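Local coordinates for AGR_C_1268p (PDB 2GHS), which is a regucalcin-like member of the SMP-30 family that probably binds a divalent metal ion and may act as a gluconolactonase, at residues 43-56 with 279-293. Numbering follows the deposited sequence. Where two conformers were deposited one is given.
Sequences LDETPMLLGEGPTF and IGPDASRLLVTSARE. With EDO (1,2-ethanediol), chain D.
I279 and G280 lie over one face of the F56 ring at a seam between neighbouring blades of the beta-propeller, where strand 285-290 of one sheet runs roughly antiparallel (147°) to the inner strand 51-56 of the next. The CA of I279 makes a CH-pi contact 4.1 Å from the F56 centroid, and the backbone N of G280 sits toward the rim on the same face. Farther along, L287 divides its two methyls: CD1 packs on L43 CD1 at 3.7 Å, while CD2 meets P54 CB at 3.6 Å. L287 has its CG trans to the backbone N (chi1 176°), which sets one methyl against L43 and the other against P54. T289 points its side chain at the P54 ring, but its hydroxyl is engaged by T274 and the carbonyl of C275. At S290 the backbones meet, G51 N donating to S290 O (3.2 Å). Beyond G51, E52, a predicted ligand of the divalent metal, accepts a hydrogen bond at OE2 from a bound 1,2-ethanediol, probably from the crystallisation liquor. A291 then places CB 3.7 Å from L50 CD1. The N-H of R292 is shared between L49 O and, weakly, M48 O. The extended R292 side chain, held by H306 O at NE, crosses P47 obliquely, so that P47 CB rests over the centre of the guanidinium face, 3.4 Å from R292 CZ. The next amide, that of E293, also reaches L49 O in a weak bond. The extended E293 side chain lies alongside that of L50, pointing the same way, and E293 OE1 lies 3.9 Å from L50 CD1.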
loop_
_atom_site.group_PDB
_atom_site.type_symbol
_atom_site.label_atom_id
_atom_site.label_comp_id
_atom_site.label_asym_id
_atom_site.label_seq_id
_atom_site.Cartn_x
_atom_site.Cartn_y
_atom_site.Cartn_z
ATOM N N LEU A 43 1.431 -10.256 -13.858
ATOM C CA LEU A 43 1.131 -11.286 -12.859
ATOM C C LEU A 43 -0.323 -11.700 -12.867
ATOM O O LEU A 43 -0.628 -12.870 -12.574
ATOM C CB LEU A 43 1.501 -10.819 -11.464
ATOM C CG LEU A 43 2.980 -10.659 -11.165
ATOM C CD1 LEU A 43 3.183 -10.146 -9.759
ATOM C CD2 LEU A 43 3.699 -11.962 -11.387
ATOM N N ASP A 44 -1.207 -10.764 -13.158
ATOM C CA ASP A 44 -2.624 -11.041 -13.231
ATOM C C ASP A 44 -3.211 -10.168 -14.331
ATOM O O ASP A 44 -3.102 -8.950 -14.292
ATOM C CB ASP A 44 -3.290 -10.776 -11.857
ATOM C CG ASP A 44 -4.798 -11.031 -11.851
ATOM O OD1 ASP A 44 -5.319 -11.746 -12.726
ATOM O OD2 ASP A 44 -5.485 -10.494 -10.969
ATOM N N GLU A 45 -3.835 -10.826 -15.297
ATOM C CA GLU A 45 -4.473 -10.171 -16.430
ATOM C C GLU A 45 -5.841 -9.577 -16.127
ATOM O O GLU A 45 -6.388 -8.852 -16.948
ATOM C CB GLU A 45 -4.565 -11.153 -17.594
ATOM C CG GLU A 45 -3.209 -11.701 -18.077
ATOM C CD GLU A 45 -2.431 -10.785 -19.043
ATOM O OE1 GLU A 45 -2.949 -9.690 -19.375
ATOM O OE2 GLU A 45 -1.299 -11.181 -19.470
ATOM N N THR A 46 -6.397 -9.840 -14.947
ATOM C CA THR A 46 -7.673 -9.242 -14.561
ATOM C C THR A 46 -7.451 -7.796 -14.215
ATOM O O THR A 46 -6.630 -7.512 -13.366
ATOM C CB THR A 46 -8.227 -9.905 -13.290
ATOM O OG1 THR A 46 -8.177 -11.317 -13.440
ATOM C CG2 THR A 46 -9.644 -9.470 -13.001
ATOM N N PRO A 47 -8.169 -6.880 -14.862
ATOM C CA PRO A 47 -8.010 -5.463 -14.487
ATOM C C PRO A 47 -8.756 -5.096 -13.232
ATOM O O PRO A 47 -9.927 -5.464 -13.052
ATOM C CB PRO A 47 -8.555 -4.693 -15.703
ATOM C CG PRO A 47 -9.364 -5.683 -16.480
ATOM C CD PRO A 47 -9.142 -7.072 -15.965
HETATM N N MSE A 48 -8.092 -4.323 -12.383
HETATM C CA MSE A 48 -8.672 -3.843 -11.145
HETATM C C MSE A 48 -9.200 -2.444 -11.340
HETATM O O MSE A 48 -8.495 -1.576 -11.849
HETATM C CB MSE A 48 -7.611 -3.746 -10.051
HETATM C CG MSE A 48 -6.865 -5.004 -9.772
HETATM SE SE MSE A 48 -7.977 -6.397 -8.893
HETATM C CE MSE A 48 -8.453 -7.357 -10.471
ATOM N N LEU A 49 -10.419 -2.206 -10.877
ATOM C CA LEU A 49 -10.948 -0.838 -10.847
ATOM C C LEU A 49 -10.063 0.008 -9.946
ATOM O O LEU A 49 -9.641 1.101 -10.334
ATOM C CB LEU A 49 -12.397 -0.851 -10.381
ATOM C CG LEU A 49 -13.087 0.479 -10.259
ATOM C CD1 LEU A 49 -13.127 1.117 -11.621
ATOM C CD2 LEU A 49 -14.492 0.230 -9.656
ATOM N N LEU A 50 -9.716 -0.521 -8.768
ATOM C CA LEU A 50 -8.819 0.197 -7.861
ATOM C C LEU A 50 -7.968 -0.824 -7.120
ATOM O O LEU A 50 -8.265 -1.225 -5.978
ATOM C CB LEU A 50 -9.605 1.123 -6.920
ATOM C CG LEU A 50 -8.741 2.026 -6.027
ATOM C CD1 LEU A 50 -7.715 2.754 -6.822
ATOM C CD2 LEU A 50 -9.593 3.015 -5.216
ATOM N N GLY A 51 -6.923 -1.292 -7.801
ATOM C CA GLY A 51 -6.023 -2.240 -7.217
ATOM C C GLY A 51 -5.203 -1.533 -6.168
ATOM O O GLY A 51 -4.664 -0.441 -6.457
ATOM N N GLU A 52 -5.104 -2.114 -4.959
ATOM C CA GLU A 52 -4.379 -1.464 -3.856
ATOM C C GLU A 52 -3.967 -2.409 -2.743
ATOM O O GLU A 52 -4.416 -3.569 -2.678
ATOM C CB GLU A 52 -5.241 -0.342 -3.216
ATOM C CG GLU A 52 -4.933 1.115 -3.631
ATOM C CD GLU A 52 -3.559 1.675 -3.137
ATOM O OE1 GLU A 52 -2.754 0.883 -2.548
ATOM O OE2 GLU A 52 -3.314 2.912 -3.363
ATOM N N GLY A 53 -3.087 -1.919 -1.862
ATOM C CA GLY A 53 -2.750 -2.682 -0.687
ATOM C C GLY A 53 -2.067 -4.044 -0.856
ATOM O O GLY A 53 -2.312 -4.942 -0.045
ATOM N N PRO A 54 -1.203 -4.203 -1.871
ATOM C CA PRO A 54 -0.610 -5.537 -2.057
ATOM C C PRO A 54 0.342 -5.922 -0.952
ATOM O O PRO A 54 1.025 -5.031 -0.382
ATOM C CB PRO A 54 0.224 -5.383 -3.353
ATOM C CG PRO A 54 0.498 -3.952 -3.441
ATOM C CD PRO A 54 -0.708 -3.247 -2.858
ATOM N N THR A 55 0.432 -7.217 -0.650
ATOM C CA THR A 55 1.403 -7.706 0.326
ATOM C C THR A 55 1.683 -9.176 0.019
ATOM O O THR A 55 0.987 -9.786 -0.812
ATOM C CB THR A 55 0.886 -7.462 1.792
ATOM O OG1 THR A 55 1.910 -7.793 2.739
ATOM C CG2 THR A 55 -0.344 -8.264 2.090
ATOM N N PHE A 56 2.744 -9.730 0.595
ATOM C CA PHE A 56 3.163 -11.073 0.249
ATOM C C PHE A 56 3.292 -11.876 1.545
ATOM O O PHE A 56 3.819 -11.371 2.558
ATOM C CB PHE A 56 4.535 -11.051 -0.425
ATOM C CG PHE A 56 4.992 -12.394 -0.958
ATOM C CD1 PHE A 56 4.341 -13.029 -2.005
ATOM C CD2 PHE A 56 6.119 -12.964 -0.445
ATOM C CE1 PHE A 56 4.801 -14.248 -2.461
ATOM C CE2 PHE A 56 6.586 -14.160 -0.929
ATOM C CZ PHE A 56 5.927 -14.788 -1.925
ATOM N N ILE A 279 7.987 -9.315 -3.279
ATOM C CA ILE A 279 7.462 -10.655 -3.471
ATOM C C ILE A 279 8.600 -11.609 -3.793
ATOM O O ILE A 279 9.733 -11.202 -4.087
ATOM C CB ILE A 279 6.369 -10.740 -4.605
ATOM C CG1 ILE A 279 6.971 -10.403 -5.967
ATOM C CG2 ILE A 279 5.226 -9.862 -4.286
ATOM C CD1 ILE A 279 6.088 -10.764 -7.129
ATOM N N GLY A 280 8.273 -12.895 -3.808
ATOM C CA GLY A 280 9.229 -13.934 -4.069
ATOM C C GLY A 280 9.992 -14.407 -2.841
ATOM O O GLY A 280 9.971 -13.752 -1.789
ATOM N N PRO A 281 10.668 -15.543 -2.969
ATOM C CA PRO A 281 11.259 -16.196 -1.815
ATOM C C PRO A 281 12.348 -15.425 -1.132
ATOM O O PRO A 281 12.633 -15.708 0.045
ATOM C CB PRO A 281 11.790 -17.529 -2.375
ATOM C CG PRO A 281 11.765 -17.395 -3.822
ATOM C CD PRO A 281 10.768 -16.363 -4.185
ATOM N N ASP A 282 12.975 -14.484 -1.831
ATOM C CA ASP A 282 13.988 -13.667 -1.178
ATOM C C ASP A 282 13.570 -12.188 -1.014
ATOM O O ASP A 282 14.415 -11.329 -0.814
ATOM C CB ASP A 282 15.280 -13.741 -1.972
ATOM C CG ASP A 282 15.910 -15.130 -1.958
ATOM O OD1 ASP A 282 15.730 -15.883 -0.957
ATOM O OD2 ASP A 282 16.623 -15.451 -2.943
ATOM N N ALA A 283 12.269 -11.902 -1.130
ATOM C CA ALA A 283 11.739 -10.525 -1.144
ATOM C C ALA A 283 12.499 -9.710 -2.200
ATOM O O ALA A 283 12.811 -8.553 -1.974
ATOM C CB ALA A 283 11.847 -9.866 0.235
ATOM N N SER A 284 12.848 -10.354 -3.323
ATOM C CA SER A 284 13.747 -9.722 -4.317
ATOM C C SER A 284 13.123 -9.324 -5.651
ATOM O O SER A 284 13.859 -8.983 -6.596
ATOM C CB SER A 284 14.967 -10.603 -4.572
ATOM O OG SER A 284 14.555 -11.826 -5.162
ATOM N N ARG A 285 11.788 -9.413 -5.733
ATOM C CA ARG A 285 11.027 -8.950 -6.884
ATOM C C ARG A 285 10.008 -7.916 -6.463
ATOM O O ARG A 285 9.620 -7.851 -5.278
ATOM C CB ARG A 285 10.288 -10.117 -7.558
ATOM C CG ARG A 285 11.134 -11.318 -7.813
ATOM C CD ARG A 285 12.161 -11.062 -8.885
ATOM N NE ARG A 285 12.945 -12.278 -9.094
ATOM C CZ ARG A 285 14.188 -12.489 -8.669
ATOM N NH1 ARG A 285 14.914 -11.547 -8.043
ATOM N NH2 ARG A 285 14.728 -13.656 -8.923
ATOM N N LEU A 286 9.565 -7.098 -7.421
ATOM C CA LEU A 286 8.652 -6.025 -7.090
ATOM C C LEU A 286 7.358 -6.151 -7.878
ATOM O O LEU A 286 7.366 -6.072 -9.103
ATOM C CB LEU A 286 9.307 -4.657 -7.298
ATOM C CG LEU A 286 8.638 -3.530 -6.512
ATOM C CD1 LEU A 286 8.943 -3.610 -5.006
ATOM C CD2 LEU A 286 8.993 -2.169 -7.073
ATOM N N LEU A 287 6.282 -6.405 -7.149
ATOM C CA LEU A 287 4.899 -6.370 -7.686
ATOM C C LEU A 287 4.366 -4.941 -7.667
ATOM O O LEU A 287 4.696 -4.198 -6.732
ATOM C CB LEU A 287 4.019 -7.317 -6.831
ATOM C CG LEU A 287 2.511 -7.415 -7.107
ATOM C CD1 LEU A 287 2.011 -8.736 -6.581
ATOM C CD2 LEU A 287 1.740 -6.287 -6.446
ATOM N N VAL A 288 3.543 -4.558 -8.657
ATOM C CA VAL A 288 2.994 -3.198 -8.770
ATOM C C VAL A 288 1.543 -3.314 -9.203
ATOM O O VAL A 288 1.261 -3.935 -10.227
ATOM C CB VAL A 288 3.765 -2.369 -9.825
ATOM C CG1 VAL A 288 3.251 -0.987 -9.852
ATOM C CG2 VAL A 288 5.279 -2.413 -9.548
ATOM N N THR A 289 0.625 -2.804 -8.382
ATOM C CA THR A 289 -0.781 -2.692 -8.711
ATOM C C THR A 289 -1.075 -1.401 -9.450
ATOM O O THR A 289 -0.332 -0.400 -9.381
ATOM C CB THR A 289 -1.684 -2.766 -7.465
ATOM O OG1 THR A 289 -1.207 -1.879 -6.452
ATOM C CG2 THR A 289 -1.658 -4.172 -6.890
ATOM N N SER A 290 -2.217 -1.420 -10.111
ATOM C CA SER A 290 -2.705 -0.247 -10.829
ATOM C C SER A 290 -4.248 -0.186 -10.832
ATOM O O SER A 290 -4.930 -1.044 -10.273
ATOM C CB SER A 290 -2.155 -0.190 -12.263
ATOM O OG SER A 290 -2.691 -1.218 -13.084
ATOM N N ALA A 291 -4.769 0.879 -11.406
ATOM C CA ALA A 291 -6.213 1.165 -11.344
ATOM C C ALA A 291 -6.782 1.583 -12.699
ATOM O O ALA A 291 -6.081 2.141 -13.547
ATOM C CB ALA A 291 -6.496 2.292 -10.306
ATOM N N ARG A 292 -8.087 1.316 -12.879
ATOM C CA ARG A 292 -8.888 1.851 -13.981
ATOM C C ARG A 292 -9.818 2.989 -13.540
ATOM O O ARG A 292 -10.511 3.585 -14.364
ATOM C CB ARG A 292 -9.762 0.749 -14.587
ATOM C CG ARG A 292 -9.010 -0.141 -15.489
ATOM C CD ARG A 292 -9.897 -1.102 -16.287
ATOM N NE ARG A 292 -9.003 -1.756 -17.238
ATOM C CZ ARG A 292 -9.358 -2.552 -18.232
ATOM N NH1 ARG A 292 -10.633 -2.842 -18.457
ATOM N NH2 ARG A 292 -8.407 -3.059 -19.005
ATOM N N GLU A 293 -9.870 3.257 -12.237
ATOM C CA GLU A 293 -10.837 4.218 -11.675
ATOM C C GLU A 293 -10.780 5.554 -12.418
ATOM O O GLU A 293 -9.702 6.098 -12.653
ATOM C CB GLU A 293 -10.571 4.432 -10.176
ATOM C CG GLU A 293 -11.573 5.329 -9.411
ATOM C CD GLU A 293 -11.006 5.827 -8.075
ATOM O OE1 GLU A 293 -9.769 5.832 -7.903
ATOM O OE2 GLU A 293 -11.790 6.239 -7.192
HETATM C C1 EDO D . -6.634 6.527 -3.516
HETATM O O1 EDO D . -7.270 5.290 -3.181
HETATM C C2 EDO D . -5.211 6.185 -3.981
HETATM O O2 EDO D . -4.452 5.554 -2.923
#